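Local coordinates for protein DNA primase (Aquifex aeolicus, PDB 2AU3) that probably synthesises, as a DnaG-family RNA polymerase, the short RNA primers that DNA polymerase extends during DNA replication, at residues V107-V112 with I201-R206. Numbering follows the deposited sequence.
Sequences VALDRV and IGFGGR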
ATOM      1  N   VAL A 107      -7.394  16.078  -3.925  1.00 19.20           N
ATOM      2  CA  VAL A 107      -7.504  16.805  -2.681  1.00 19.42           C
ATOM      3  C   VAL A 107      -8.654  16.242  -1.855  1.00 19.33           C
ATOM      4  O   VAL A 107      -8.539  16.157  -0.634  1.00 19.40           O
ATOM      5  CB  VAL A 107      -7.633  18.338  -2.892  1.00 19.44           C
ATOM      6  CG1 VAL A 107      -8.113  19.047  -1.613  1.00 19.72           C
ATOM      7  CG2 VAL A 107      -6.300  18.915  -3.349  1.00 20.11           C
ATOM      8  N   ALA A 108      -9.736  15.831  -2.520  1.00 18.39           N
ATOM      9  CA  ALA A 108     -10.887  15.246  -1.829  1.00 18.17           C
ATOM     10  C   ALA A 108     -10.524  13.890  -1.230  1.00 17.60           C
ATOM     11  O   ALA A 108     -10.853  13.596  -0.081  1.00 16.46           O
ATOM     12  CB  ALA A 108     -12.083  15.087  -2.783  1.00 17.44           C
ATOM     13  N   LEU A 109      -9.901  13.046  -2.044  1.00 17.71           N
ATOM     14  CA  LEU A 109      -9.418  11.753  -1.560  1.00 18.54           C
ATOM     15  C   LEU A 109      -8.615  11.935  -0.283  1.00 19.18           C
ATOM     16  O   LEU A 109      -8.795  11.204   0.676  1.00 18.94           O
ATOM     17  CB  LEU A 109      -8.602  11.033  -2.647  1.00 18.64           C
ATOM     18  CG  LEU A 109      -9.523  10.325  -3.653  1.00 16.78           C
ATOM     19  CD1 LEU A 109      -8.781   9.962  -4.966  1.00 17.68           C
ATOM     20  CD2 LEU A 109     -10.163   9.067  -3.007  1.00 15.45           C
ATOM     21  N   ASP A 110      -7.757  12.948  -0.268  1.00 19.81           N
ATOM     22  CA  ASP A 110      -6.873  13.168   0.858  1.00 20.22           C
ATOM     23  C   ASP A 110      -7.606  13.719   2.081  1.00 19.31           C
ATOM     24  O   ASP A 110      -7.302  13.333   3.222  1.00 18.91           O
ATOM     25  CB  ASP A 110      -5.721  14.089   0.464  1.00 21.94           C
ATOM     26  CG  ASP A 110      -4.712  14.232   1.578  1.00 26.71           C
ATOM     27  OD1 ASP A 110      -3.874  13.298   1.761  1.00 32.69           O
ATOM     28  OD2 ASP A 110      -4.740  15.194   2.372  1.00 30.35           O
ATOM     29  N   ARG A 111      -8.560  14.621   1.848  1.00 17.17           N
ATOM     30  CA  ARG A 111      -9.357  15.169   2.933  1.00 17.46           C
ATOM     31  C   ARG A 111     -10.261  14.103   3.561  1.00 16.92           C
ATOM     32  O   ARG A 111     -10.567  14.144   4.759  1.00 17.03           O
ATOM     33  CB  ARG A 111     -10.218  16.330   2.431  1.00 16.84           C
ATOM     34  CG  ARG A 111     -11.120  16.898   3.499  1.00 17.12           C
ATOM     35  CD  ARG A 111     -10.299  17.544   4.630  1.00 17.83           C
ATOM     36  NE  ARG A 111     -11.095  18.084   5.716  1.00 17.98           N
ATOM     37  CZ  ARG A 111     -11.407  17.421   6.824  1.00 22.02           C
ATOM     38  NH1 ARG A 111     -11.049  16.139   6.986  1.00 21.18           N
ATOM     39  NH2 ARG A 111     -12.097  18.042   7.770  1.00 18.58           N
ATOM     40  N   VAL A 112     -10.762  13.210   2.724  1.00 15.80           N
ATOM     41  CA  VAL A 112     -11.626  12.143   3.192  1.00 16.35           C
ATOM     42  C   VAL A 112     -10.786  11.140   4.004  1.00 16.14           C
ATOM     43  O   VAL A 112     -11.225  10.636   5.021  1.00 16.84           O
ATOM     44  CB  VAL A 112     -12.357  11.462   2.014  1.00 15.32           C
ATOM     45  CG1 VAL A 112     -13.018  10.133   2.443  1.00 16.07           C
ATOM     46  CG2 VAL A 112     -13.412  12.397   1.432  1.00 14.07           C
ATOM     47  N   ILE A 201      -5.417   7.181  -3.593  1.00 16.09           N
ATOM     48  CA  ILE A 201      -6.200   7.065  -4.814  1.00 16.49           C
ATOM     49  C   ILE A 201      -7.547   6.380  -4.566  1.00 17.18           C
ATOM     50  O   ILE A 201      -8.379   6.323  -5.461  1.00 18.17           O
ATOM     51  CB  ILE A 201      -5.416   6.334  -5.941  1.00 16.18           C
ATOM     52  CG1 ILE A 201      -4.906   4.952  -5.464  1.00 17.63           C
ATOM     53  CG2 ILE A 201      -4.283   7.218  -6.465  1.00 17.38           C
ATOM     54  CD1 ILE A 201      -4.448   4.058  -6.619  1.00 19.08           C
ATOM     55  N   GLY A 202      -7.750   5.880  -3.356  1.00 17.67           N
ATOM     56  CA  GLY A 202      -8.988   5.203  -2.975  1.00 18.01           C
ATOM     57  C   GLY A 202      -8.841   4.498  -1.649  1.00 18.48           C
ATOM     58  O   GLY A 202      -7.884   4.772  -0.874  1.00 18.37           O
ATOM     59  N   PHE A 203      -9.792   3.595  -1.370  1.00 18.05           N
ATOM     60  CA  PHE A 203      -9.849   2.886  -0.089  1.00 18.01           C
ATOM     61  C   PHE A 203     -10.241   1.421  -0.241  1.00 17.63           C
ATOM     62  O   PHE A 203     -10.958   1.061  -1.173  1.00 17.44           O
ATOM     63  CB  PHE A 203     -10.854   3.558   0.836  1.00 17.08           C
ATOM     64  CG  PHE A 203     -10.592   5.027   1.040  1.00 18.62           C
ATOM     65  CD1 PHE A 203      -9.584   5.451   1.912  1.00 16.55           C
ATOM     66  CD2 PHE A 203     -11.333   5.979   0.347  1.00 17.77           C
ATOM     67  CE1 PHE A 203      -9.331   6.819   2.098  1.00 17.53           C
ATOM     68  CE2 PHE A 203     -11.102   7.354   0.538  1.00 17.55           C
ATOM     69  CZ  PHE A 203     -10.100   7.775   1.382  1.00 17.59           C
ATOM     70  N   GLY A 204      -9.738   0.602   0.679  1.00 17.43           N
ATOM     71  CA  GLY A 204     -10.366  -0.650   1.070  1.00 16.97           C
ATOM     72  C   GLY A 204     -11.115  -0.447   2.394  1.00 18.29           C
ATOM     73  O   GLY A 204     -10.780   0.437   3.176  1.00 17.50           O
ATOM     74  N   GLY A 205     -12.155  -1.244   2.616  1.00 17.69           N
ATOM     75  CA  GLY A 205     -12.930  -1.190   3.829  1.00 18.69           C
ATOM     76  C   GLY A 205     -13.227  -2.597   4.317  1.00 19.01           C
ATOM     77  O   GLY A 205     -13.763  -3.423   3.572  1.00 19.02           O
ATOM     78  N   ARG A 206     -12.887  -2.851   5.571  1.00 19.64           N
ATOM     79  CA  ARG A 206     -13.096  -4.161   6.209  1.00 21.16           C
ATOM     80  C   ARG A 206     -14.294  -4.005   7.118  1.00 21.13           C
ATOM     81  O   ARG A 206     -14.258  -3.219   8.034  1.00 20.59           O
ATOM     82  CB  ARG A 206     -11.861  -4.506   7.063  1.00 21.81           C
ATOM     83  CG  ARG A 206     -12.049  -5.650   8.087  1.00 23.17           C
ATOM     84  CD  ARG A 206     -12.717  -6.890   7.511  1.00 31.39           C
ATOM     85  NE  ARG A 206     -11.907  -8.092   7.704  1.00 37.82           N
ATOM     86  CZ  ARG A 206     -12.312  -9.176   8.352  1.00 40.78           C
ATOM     87  NH1 ARG A 206     -13.534  -9.226   8.880  1.00 42.68           N
ATOM     88  NH2 ARG A 206     -11.493 -10.220   8.471  1.00 42.96           N
TER
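Apolar helix-on-sheet packing sets L109 and V112 of helix 101-122 against the ring of F203 on strand 200-207, an inner strand of the four-stranded antiparallel sheet in the N-terminal part of the primase catalytic core; L109 also lies against the I201-G202 backbone. The contact is buried and lies away from the zinc site and the predicted magnesium ligands. The axes of 107-112 and 201-206 approach to 8.5 Å, with their N-to-C directions 34° apart. The two methyls of L109 rest on successive residues of the strand backbone: CD1 lies 3.7 Å from I201 O, and CD2 lies 4.0 Å from G202 N. Here I201 and G202 form a classic beta bulge opposite I193 of strand 188-194. The ring end of F203 comes close to the helix, CE2 lying 4.0 Å from L109 CD2. With V112 CG1 anti to the backbone N (chi1 167°), this methyl meets the far end of the ring obliquely, 3.9 Å from F203 CE2. Y167 of helix 164-168 touches L109, V112 and F203 alike, and Y116 of helix 101-122 packs edge-to-face with F203. No hydrogen bond links the two segments; the backbone O of L109 lies near the plane of the F203 ring, at its edge, 3.7 Å from CZ.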